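Local coordinates for DNA fragmentation factor 40 KDA subunit (PDB 1V0D), which cuts chromosomal DNA during apoptosis, as the nuclease that caspases set free to fragment the DNA and condense the chromatin, at residues A[195-209]-A[286-298]. Numbering follows the deposited sequence.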
ATOM      1  N   SER A 195      29.159  -9.484 -10.038  1.00 63.35           N
ATOM      2  CA  SER A 195      28.978 -10.910  -9.767  1.00 63.02           C
ATOM      3  C   SER A 195      27.554 -11.206  -9.302  1.00 63.51           C
ATOM      4  O   SER A 195      26.903 -12.136  -9.790  1.00 63.61           O
ATOM      5  CB  SER A 195      29.941 -11.368  -8.675  1.00 61.45           C
ATOM      6  OG  SER A 195      31.253 -10.907  -8.924  1.00 62.12           O
ATOM      7  N   MET A 196      27.082 -10.419  -8.341  1.00 62.82           N
ATOM      8  CA  MET A 196      25.745 -10.606  -7.814  1.00 62.02           C
ATOM      9  C   MET A 196      24.731 -10.495  -8.938  1.00 61.86           C
ATOM     10  O   MET A 196      23.742 -11.222  -8.963  1.00 61.92           O
ATOM     11  CB  MET A 196      25.441  -9.568  -6.731  1.00 61.46           C
ATOM     12  CG  MET A 196      26.185  -9.791  -5.412  1.00 62.47           C
ATOM     13  SD  MET A 196      25.777  -8.535  -4.157  1.00 60.64           S
ATOM     14  CE  MET A 196      26.743  -7.174  -4.748  1.00 62.31           C
ATOM     15  N   CYS A 197      24.978  -9.597  -9.880  1.00 62.20           N
ATOM     16  CA  CYS A 197      24.049  -9.429 -10.984  1.00 63.30           C
ATOM     17  C   CYS A 197      24.019 -10.622 -11.938  1.00 62.77           C
ATOM     18  O   CYS A 197      22.957 -11.002 -12.447  1.00 61.95           O
ATOM     19  CB  CYS A 197      24.385  -8.185 -11.771  1.00 65.42           C
ATOM     20  SG  CYS A 197      23.515  -8.201 -13.336  1.00 75.83           S
ATOM     21  N   GLN A 198      25.183 -11.201 -12.202  1.00 62.04           N
ATOM     22  CA  GLN A 198      25.241 -12.362 -13.078  1.00 62.26           C
ATOM     23  C   GLN A 198      24.371 -13.446 -12.442  1.00 61.24           C
ATOM     24  O   GLN A 198      23.456 -13.975 -13.076  1.00 61.47           O
ATOM     25  CB  GLN A 198      26.690 -12.850 -13.229  1.00 62.61           C
ATOM     26  N   LYS A 199      24.652 -13.752 -11.177  1.00 60.16           N
ATOM     27  CA  LYS A 199      23.906 -14.765 -10.436  1.00 58.80           C
ATOM     28  C   LYS A 199      22.411 -14.478 -10.430  1.00 57.83           C
ATOM     29  O   LYS A 199      21.600 -15.394 -10.515  1.00 55.74           O
ATOM     30  CB  LYS A 199      24.415 -14.848  -9.000  1.00 59.42           C
ATOM     31  CG  LYS A 199      23.743 -15.924  -8.180  1.00 59.72           C
ATOM     32  CD  LYS A 199      24.664 -16.389  -7.073  1.00 60.94           C
ATOM     33  CE  LYS A 199      24.152 -17.672  -6.444  1.00 61.17           C
ATOM     34  NZ  LYS A 199      25.221 -18.359  -5.661  1.00 63.26           N
ATOM     35  N   LEU A 200      22.044 -13.206 -10.320  1.00 57.49           N
ATOM     36  CA  LEU A 200      20.637 -12.854 -10.324  1.00 59.07           C
ATOM     37  C   LEU A 200      20.027 -13.180 -11.678  1.00 60.15           C
ATOM     38  O   LEU A 200      18.927 -13.724 -11.752  1.00 59.95           O
ATOM     39  CB  LEU A 200      20.438 -11.370 -10.014  1.00 59.26           C
ATOM     40  CG  LEU A 200      20.249 -11.052  -8.533  1.00 58.40           C
ATOM     41  CD1 LEU A 200      19.908  -9.585  -8.356  1.00 57.08           C
ATOM     42  CD2 LEU A 200      19.137 -11.923  -7.983  1.00 58.13           C
ATOM     43  N   LYS A 201      20.732 -12.841 -12.752  1.00 60.64           N
ATOM     44  CA  LYS A 201      20.224 -13.138 -14.084  1.00 61.44           C
ATOM     45  C   LYS A 201      20.185 -14.661 -14.228  1.00 61.57           C
ATOM     46  O   LYS A 201      19.237 -15.229 -14.776  1.00 60.80           O
ATOM     47  CB  LYS A 201      21.141 -12.538 -15.153  1.00 62.97           C
ATOM     48  CG  LYS A 201      21.234 -11.015 -15.153  1.00 65.11           C
ATOM     49  CD  LYS A 201      22.394 -10.546 -16.034  1.00 66.38           C
ATOM     50  CE  LYS A 201      22.483  -9.017 -16.102  1.00 68.80           C
ATOM     51  NZ  LYS A 201      23.876  -8.488 -16.380  1.00 67.48           N
ATOM     52  N   SER A 202      21.218 -15.311 -13.707  1.00 61.76           N
ATOM     53  CA  SER A 202      21.335 -16.765 -13.768  1.00 63.10           C
ATOM     54  C   SER A 202      20.145 -17.466 -13.130  1.00 62.96           C
ATOM     55  O   SER A 202      19.866 -18.629 -13.423  1.00 64.19           O
ATOM     56  CB  SER A 202      22.598 -17.228 -13.040  1.00 64.14           C
ATOM     57  OG  SER A 202      22.332 -17.449 -11.659  1.00 64.52           O
ATOM     58  N   VAL A 203      19.450 -16.760 -12.249  1.00 62.17           N
ATOM     59  CA  VAL A 203      18.317 -17.341 -11.551  1.00 60.63           C
ATOM     60  C   VAL A 203      17.031 -16.586 -11.894  1.00 60.26           C
ATOM     61  O   VAL A 203      15.974 -16.823 -11.316  1.00 59.50           O
ATOM     62  CB  VAL A 203      18.597 -17.318 -10.020  1.00 60.40           C
ATOM     63  CG1 VAL A 203      18.246 -15.960  -9.430  1.00 60.39           C
ATOM     64  CG2 VAL A 203      17.859 -18.431  -9.339  1.00 61.22           C
ATOM     65  N   GLN A 204      17.136 -15.668 -12.847  1.00 61.20           N
ATOM     66  CA  GLN A 204      15.996 -14.870 -13.286  1.00 62.07           C
ATOM     67  C   GLN A 204      15.368 -14.049 -12.171  1.00 60.69           C
ATOM     68  O   GLN A 204      14.154 -14.101 -11.946  1.00 60.13           O
ATOM     69  CB  GLN A 204      14.945 -15.773 -13.914  1.00 64.26           C
ATOM     70  CG  GLN A 204      15.523 -16.636 -14.990  1.00 69.77           C
ATOM     71  CD  GLN A 204      14.774 -17.933 -15.128  1.00 75.37           C
ATOM     72  OE1 GLN A 204      13.662 -17.969 -15.670  1.00 78.88           O
ATOM     73  NE2 GLN A 204      15.369 -19.016 -14.621  1.00 77.03           N
ATOM     74  N   TYR A 205      16.215 -13.299 -11.476  1.00 59.04           N
ATOM     75  CA  TYR A 205      15.785 -12.422 -10.406  1.00 58.41           C
ATOM     76  C   TYR A 205      14.792 -13.044  -9.419  1.00 57.82           C
ATOM     77  O   TYR A 205      13.986 -12.333  -8.816  1.00 59.05           O
ATOM     78  CB  TYR A 205      15.204 -11.145 -11.023  1.00 60.34           C
ATOM     79  CG  TYR A 205      16.175 -10.475 -11.972  1.00 64.26           C
ATOM     80  CD1 TYR A 205      16.407 -10.993 -13.251  1.00 65.81           C
ATOM     81  CD2 TYR A 205      16.945  -9.388 -11.554  1.00 66.62           C
ATOM     82  CE1 TYR A 205      17.393 -10.450 -14.090  1.00 66.88           C
ATOM     83  CE2 TYR A 205      17.933  -8.835 -12.380  1.00 67.91           C
ATOM     84  CZ  TYR A 205      18.156  -9.373 -13.643  1.00 69.03           C
ATOM     85  OH  TYR A 205      19.158  -8.847 -14.437  1.00 70.22           O
ATOM     86  N   ASN A 206      14.846 -14.363  -9.248  1.00 54.78           N
ATOM     87  CA  ASN A 206      13.950 -15.037  -8.315  1.00 52.08           C
ATOM     88  C   ASN A 206      12.471 -14.742  -8.512  1.00 50.87           C
ATOM     89  O   ASN A 206      11.688 -14.877  -7.573  1.00 50.08           O
ATOM     90  CB  ASN A 206      14.329 -14.677  -6.880  1.00 52.90           C
ATOM     91  CG  ASN A 206      15.624 -15.328  -6.444  1.00 54.00           C
ATOM     92  OD1 ASN A 206      16.416 -14.734  -5.711  1.00 53.37           O
ATOM     93  ND2 ASN A 206      15.845 -16.561  -6.894  1.00 55.16           N
ATOM     94  N   GLY A 207      12.086 -14.347  -9.722  1.00 51.18           N
ATOM     95  CA  GLY A 207      10.681 -14.061  -9.994  1.00 50.38           C
ATOM     96  C   GLY A 207       9.850 -15.293  -9.693  1.00 49.45           C
ATOM     97  O   GLY A 207       8.628 -15.245  -9.538  1.00 48.51           O
ATOM     98  N   SER A 208      10.547 -16.416  -9.618  1.00 49.95           N
ATOM     99  CA  SER A 208       9.946 -17.702  -9.319  1.00 49.40           C
ATOM    100  C   SER A 208       9.169 -17.662  -7.998  1.00 48.55           C
ATOM    101  O   SER A 208       8.186 -18.375  -7.811  1.00 47.82           O
ATOM    102  CB  SER A 208      11.055 -18.745  -9.259  1.00 49.32           C
ATOM    103  OG  SER A 208      10.627 -19.877  -8.544  1.00 55.83           O
ATOM    104  N   TYR A 209       9.607 -16.810  -7.081  1.00 49.28           N
ATOM    105  CA  TYR A 209       8.941 -16.701  -5.793  1.00 50.09           C
ATOM    106  C   TYR A 209       7.442 -16.431  -5.875  1.00 50.36           C
ATOM    107  O   TYR A 209       6.694 -16.906  -5.030  1.00 51.23           O
ATOM    108  CB  TYR A 209       9.580 -15.598  -4.935  1.00 48.80           C
ATOM    109  CG  TYR A 209      10.956 -15.915  -4.395  1.00 47.46           C
ATOM    110  CD1 TYR A 209      11.378 -17.230  -4.221  1.00 46.84           C
ATOM    111  CD2 TYR A 209      11.826 -14.892  -4.016  1.00 47.72           C
ATOM    112  CE1 TYR A 209      12.637 -17.518  -3.682  1.00 45.98           C
ATOM    113  CE2 TYR A 209      13.084 -15.172  -3.475  1.00 45.68           C
ATOM    114  CZ  TYR A 209      13.478 -16.483  -3.314  1.00 44.56           C
ATOM    115  OH  TYR A 209      14.712 -16.761  -2.784  1.00 46.60           O
ATOM    116  N   ASN A 286      33.233 -12.684   1.147  1.00 52.11           N
ATOM    117  CA  ASN A 286      32.374 -13.793   0.764  1.00 51.23           C
ATOM    118  C   ASN A 286      31.059 -13.198   0.270  1.00 51.39           C
ATOM    119  O   ASN A 286      30.012 -13.358   0.906  1.00 49.22           O
ATOM    120  CB  ASN A 286      32.123 -14.698   1.969  1.00 49.41           C
ATOM    121  CG  ASN A 286      31.057 -15.738   1.702  1.00 50.51           C
ATOM    122  OD1 ASN A 286      30.907 -16.218   0.572  1.00 52.39           O
ATOM    123  ND2 ASN A 286      30.315 -16.104   2.741  1.00 50.25           N
ATOM    124  N   TRP A 287      31.128 -12.521  -0.874  1.00 53.03           N
ATOM    125  CA  TRP A 287      29.964 -11.862  -1.460  1.00 54.26           C
ATOM    126  C   TRP A 287      28.711 -12.723  -1.592  1.00 53.76           C
ATOM    127  O   TRP A 287      27.597 -12.198  -1.602  1.00 54.51           O
ATOM    128  CB  TRP A 287      30.324 -11.232  -2.819  1.00 56.38           C
ATOM    129  CG  TRP A 287      30.597 -12.191  -3.932  1.00 57.51           C
ATOM    130  CD1 TRP A 287      31.817 -12.565  -4.412  1.00 57.95           C
ATOM    131  CD2 TRP A 287      29.624 -12.898  -4.712  1.00 59.09           C
ATOM    132  NE1 TRP A 287      31.670 -13.464  -5.444  1.00 58.01           N
ATOM    133  CE2 TRP A 287      30.333 -13.687  -5.650  1.00 59.62           C
ATOM    134  CE3 TRP A 287      28.221 -12.943  -4.711  1.00 60.45           C
ATOM    135  CZ2 TRP A 287      29.684 -14.514  -6.582  1.00 59.91           C
ATOM    136  CZ3 TRP A 287      27.574 -13.771  -5.641  1.00 61.39           C
ATOM    137  CH2 TRP A 287      28.310 -14.543  -6.561  1.00 60.39           C
ATOM    138  N   GLU A 288      28.869 -14.038  -1.676  1.00 53.92           N
ATOM    139  CA  GLU A 288      27.692 -14.903  -1.786  1.00 52.97           C
ATOM    140  C   GLU A 288      26.789 -14.727  -0.561  1.00 50.80           C
ATOM    141  O   GLU A 288      25.561 -14.837  -0.654  1.00 49.15           O
ATOM    142  CB  GLU A 288      28.103 -16.378  -1.912  1.00 54.69           C
ATOM    143  CG  GLU A 288      28.630 -16.781  -3.285  1.00 58.81           C
ATOM    144  CD  GLU A 288      30.022 -16.236  -3.572  1.00 63.12           C
ATOM    145  OE1 GLU A 288      30.610 -15.579  -2.676  1.00 65.49           O
ATOM    146  OE2 GLU A 288      30.534 -16.472  -4.692  1.00 62.75           O
ATOM    147  N   TYR A 289      27.410 -14.463   0.589  1.00 49.14           N
ATOM    148  CA  TYR A 289      26.676 -14.277   1.838  1.00 45.69           C
ATOM    149  C   TYR A 289      25.756 -13.065   1.733  1.00 44.43           C
ATOM    150  O   TYR A 289      24.566 -13.155   2.071  1.00 44.15           O
ATOM    151  CB  TYR A 289      27.656 -14.111   3.016  1.00 43.39           C
ATOM    152  CG  TYR A 289      26.979 -13.757   4.324  1.00 40.98           C
ATOM    153  CD1 TYR A 289      25.906 -14.507   4.795  1.00 40.73           C
ATOM    154  CD2 TYR A 289      27.380 -12.645   5.067  1.00 39.02           C
ATOM    155  CE1 TYR A 289      25.240 -14.155   5.968  1.00 41.00           C
ATOM    156  CE2 TYR A 289      26.725 -12.284   6.247  1.00 37.93           C
ATOM    157  CZ  TYR A 289      25.651 -13.039   6.691  1.00 41.15           C
ATOM    158  OH  TYR A 289      24.951 -12.670   7.832  1.00 39.27           O
ATOM    159  N   PHE A 290      26.316 -11.950   1.258  1.00 42.95           N
ATOM    160  CA  PHE A 290      25.575 -10.705   1.083  1.00 43.67           C
ATOM    161  C   PHE A 290      24.483 -10.885   0.037  1.00 46.13           C
ATOM    162  O   PHE A 290      23.412 -10.269   0.111  1.00 47.24           O
ATOM    163  CB  PHE A 290      26.519  -9.582   0.670  1.00 42.16           C
ATOM    164  CG  PHE A 290      27.469  -9.178   1.751  1.00 42.69           C
ATOM    165  CD1 PHE A 290      28.740  -9.736   1.826  1.00 42.50           C
ATOM    166  CD2 PHE A 290      27.063  -8.297   2.753  1.00 42.53           C
ATOM    167  CE1 PHE A 290      29.600  -9.425   2.895  1.00 42.70           C
ATOM    168  CE2 PHE A 290      27.914  -7.980   3.826  1.00 42.96           C
ATOM    169  CZ  PHE A 290      29.184  -8.548   3.896  1.00 41.83           C
ATOM    170  N   TYR A 291      24.756 -11.735  -0.944  1.00 46.83           N
ATOM    171  CA  TYR A 291      23.775 -12.023  -1.971  1.00 48.31           C
ATOM    172  C   TYR A 291      22.549 -12.604  -1.255  1.00 48.48           C
ATOM    173  O   TYR A 291      21.434 -12.105  -1.402  1.00 50.36           O
ATOM    174  CB  TYR A 291      24.348 -13.036  -2.958  1.00 49.49           C
ATOM    175  CG  TYR A 291      23.368 -13.496  -3.998  1.00 50.43           C
ATOM    176  CD1 TYR A 291      23.079 -12.708  -5.110  1.00 52.07           C
ATOM    177  CD2 TYR A 291      22.713 -14.719  -3.865  1.00 51.30           C
ATOM    178  CE1 TYR A 291      22.161 -13.135  -6.074  1.00 53.28           C
ATOM    179  CE2 TYR A 291      21.797 -15.152  -4.812  1.00 53.19           C
ATOM    180  CZ  TYR A 291      21.526 -14.356  -5.916  1.00 54.02           C
ATOM    181  OH  TYR A 291      20.619 -14.787  -6.856  1.00 56.04           O
ATOM    182  N   SER A 292      22.763 -13.654  -0.474  1.00 47.78           N
ATOM    183  CA  SER A 292      21.681 -14.281   0.276  1.00 49.06           C
ATOM    184  C   SER A 292      20.859 -13.233   0.987  1.00 48.97           C
ATOM    185  O   SER A 292      19.633 -13.180   0.864  1.00 49.04           O
ATOM    186  CB  SER A 292      22.244 -15.214   1.335  1.00 50.54           C
ATOM    187  OG  SER A 292      22.992 -16.249   0.730  1.00 59.03           O
ATOM    188  N   LEU A 293      21.563 -12.405   1.747  1.00 48.11           N
ATOM    189  CA  LEU A 293      20.943 -11.348   2.532  1.00 46.80           C
ATOM    190  C   LEU A 293      20.142 -10.364   1.704  1.00 46.29           C
ATOM    191  O   LEU A 293      19.027  -9.990   2.072  1.00 45.77           O
ATOM    192  CB  LEU A 293      22.021 -10.587   3.324  1.00 45.78           C
ATOM    193  CG  LEU A 293      22.375 -11.029   4.761  1.00 45.03           C
ATOM    194  CD1 LEU A 293      21.989 -12.477   5.015  1.00 44.09           C
ATOM    195  CD2 LEU A 293      23.855 -10.821   4.995  1.00 40.88           C
ATOM    196  N   LEU A 294      20.707  -9.957   0.575  1.00 45.60           N
ATOM    197  CA  LEU A 294      20.072  -8.957  -0.271  1.00 43.21           C
ATOM    198  C   LEU A 294      18.955  -9.414  -1.191  1.00 43.70           C
ATOM    199  O   LEU A 294      18.004  -8.671  -1.399  1.00 44.55           O
ATOM    200  CB  LEU A 294      21.154  -8.242  -1.101  1.00 40.66           C
ATOM    201  CG  LEU A 294      22.221  -7.463  -0.318  1.00 38.70           C
ATOM    202  CD1 LEU A 294      23.490  -7.307  -1.103  1.00 39.17           C
ATOM    203  CD2 LEU A 294      21.681  -6.114   0.042  1.00 39.41           C
ATOM    204  N   PHE A 295      19.027 -10.634  -1.718  1.00 44.67           N
ATOM    205  CA  PHE A 295      18.013 -11.056  -2.692  1.00 44.60           C
ATOM    206  C   PHE A 295      17.307 -12.385  -2.512  1.00 45.22           C
ATOM    207  O   PHE A 295      16.487 -12.745  -3.350  1.00 45.50           O
ATOM    208  CB  PHE A 295      18.637 -11.086  -4.095  1.00 42.83           C
ATOM    209  CG  PHE A 295      19.586  -9.947  -4.379  1.00 41.48           C
ATOM    210  CD1 PHE A 295      20.956 -10.179  -4.470  1.00 40.92           C
ATOM    211  CD2 PHE A 295      19.105  -8.646  -4.582  1.00 41.20           C
ATOM    212  CE1 PHE A 295      21.843  -9.131  -4.764  1.00 42.07           C
ATOM    213  CE2 PHE A 295      19.975  -7.593  -4.875  1.00 39.83           C
ATOM    214  CZ  PHE A 295      21.349  -7.834  -4.968  1.00 41.09           C
ATOM    215  N   THR A 296      17.606 -13.110  -1.445  1.00 46.71           N
ATOM    216  CA  THR A 296      17.033 -14.442  -1.252  1.00 47.41           C
ATOM    217  C   THR A 296      16.013 -14.544  -0.133  1.00 48.85           C
ATOM    218  O   THR A 296      15.989 -13.717   0.777  1.00 51.14           O
ATOM    219  CB  THR A 296      18.173 -15.444  -0.986  1.00 46.85           C
ATOM    220  OG1 THR A 296      19.095 -15.387  -2.076  1.00 47.60           O
ATOM    221  CG2 THR A 296      17.656 -16.864  -0.863  1.00 51.40           C
ATOM    222  N   ALA A 297      15.170 -15.567  -0.202  1.00 48.70           N
ATOM    223  CA  ALA A 297      14.174 -15.772   0.831  1.00 50.07           C
ATOM    224  C   ALA A 297      14.874 -16.134   2.133  1.00 51.44           C
ATOM    225  O   ALA A 297      14.231 -16.271   3.165  1.00 53.51           O
ATOM    226  CB  ALA A 297      13.210 -16.872   0.433  1.00 49.22           C
ATOM    227  N   GLU A 298      16.191 -16.302   2.093  1.00 53.24           N
ATOM    228  CA  GLU A 298      16.924 -16.626   3.317  1.00 55.70           C
ATOM    229  C   GLU A 298      16.803 -15.458   4.286  1.00 53.36           C
ATOM    230  O   GLU A 298      16.793 -15.646   5.492  1.00 53.08           O
ATOM    231  CB  GLU A 298      18.412 -16.854   3.040  1.00 59.09           C
ATOM    232  CG  GLU A 298      18.716 -18.032   2.156  1.00 67.73           C
ATOM    233  CD  GLU A 298      20.201 -18.147   1.828  1.00 72.49           C
ATOM    234  OE1 GLU A 298      21.020 -18.337   2.771  1.00 74.32           O
ATOM    235  OE2 GLU A 298      20.538 -18.043   0.622  1.00 73.38           O
TER
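Met196 pushes its side chain among Trp287, Tyr291, Leu294 and Phe295, a knob in a hole of the facing helix. A flexible, polarisable thioether suits this pocket of three aromatic rings and a leucine: CG rests 3.8 Å from Trp287 CE3, and the bend at chi3 (-77°) leaves SD at the edge of the Phe295 ring, 4.0 Å from CE1, a Met-aromatic contact. Leu200, one turn on, is branched to meet two rings: CD1 makes a CH-pi contact over the Phe295 face, 3.8 Å from the centroid, while CD2 lies 3.4 Å from Tyr291 OH. Long and amphipathic, Lys199 suits the solvent-facing border; with CG anti to the backbone N, its extended methylenes lie over a face of Tyr291, CD making a CH-pi contact. The broad indole of Trp287 offers two faces, one to Ser195 CB (CH-pi), the other to the carboxylate carbon of Glu288, which salt-bridges Arg324. Past both helix ends, the Tyr209 hydroxyl reaches a backbone N-H, OH accepting from Ala297 N (2.9 Å) and linking the 3-10 turn to the chain leaving helix 287-295. Segments 195-202, of helix 186-202, and 287-295 cross at -55°, a knob-into-hole helix pair within the DFF40 nuclease region, of the His-Me finger clan.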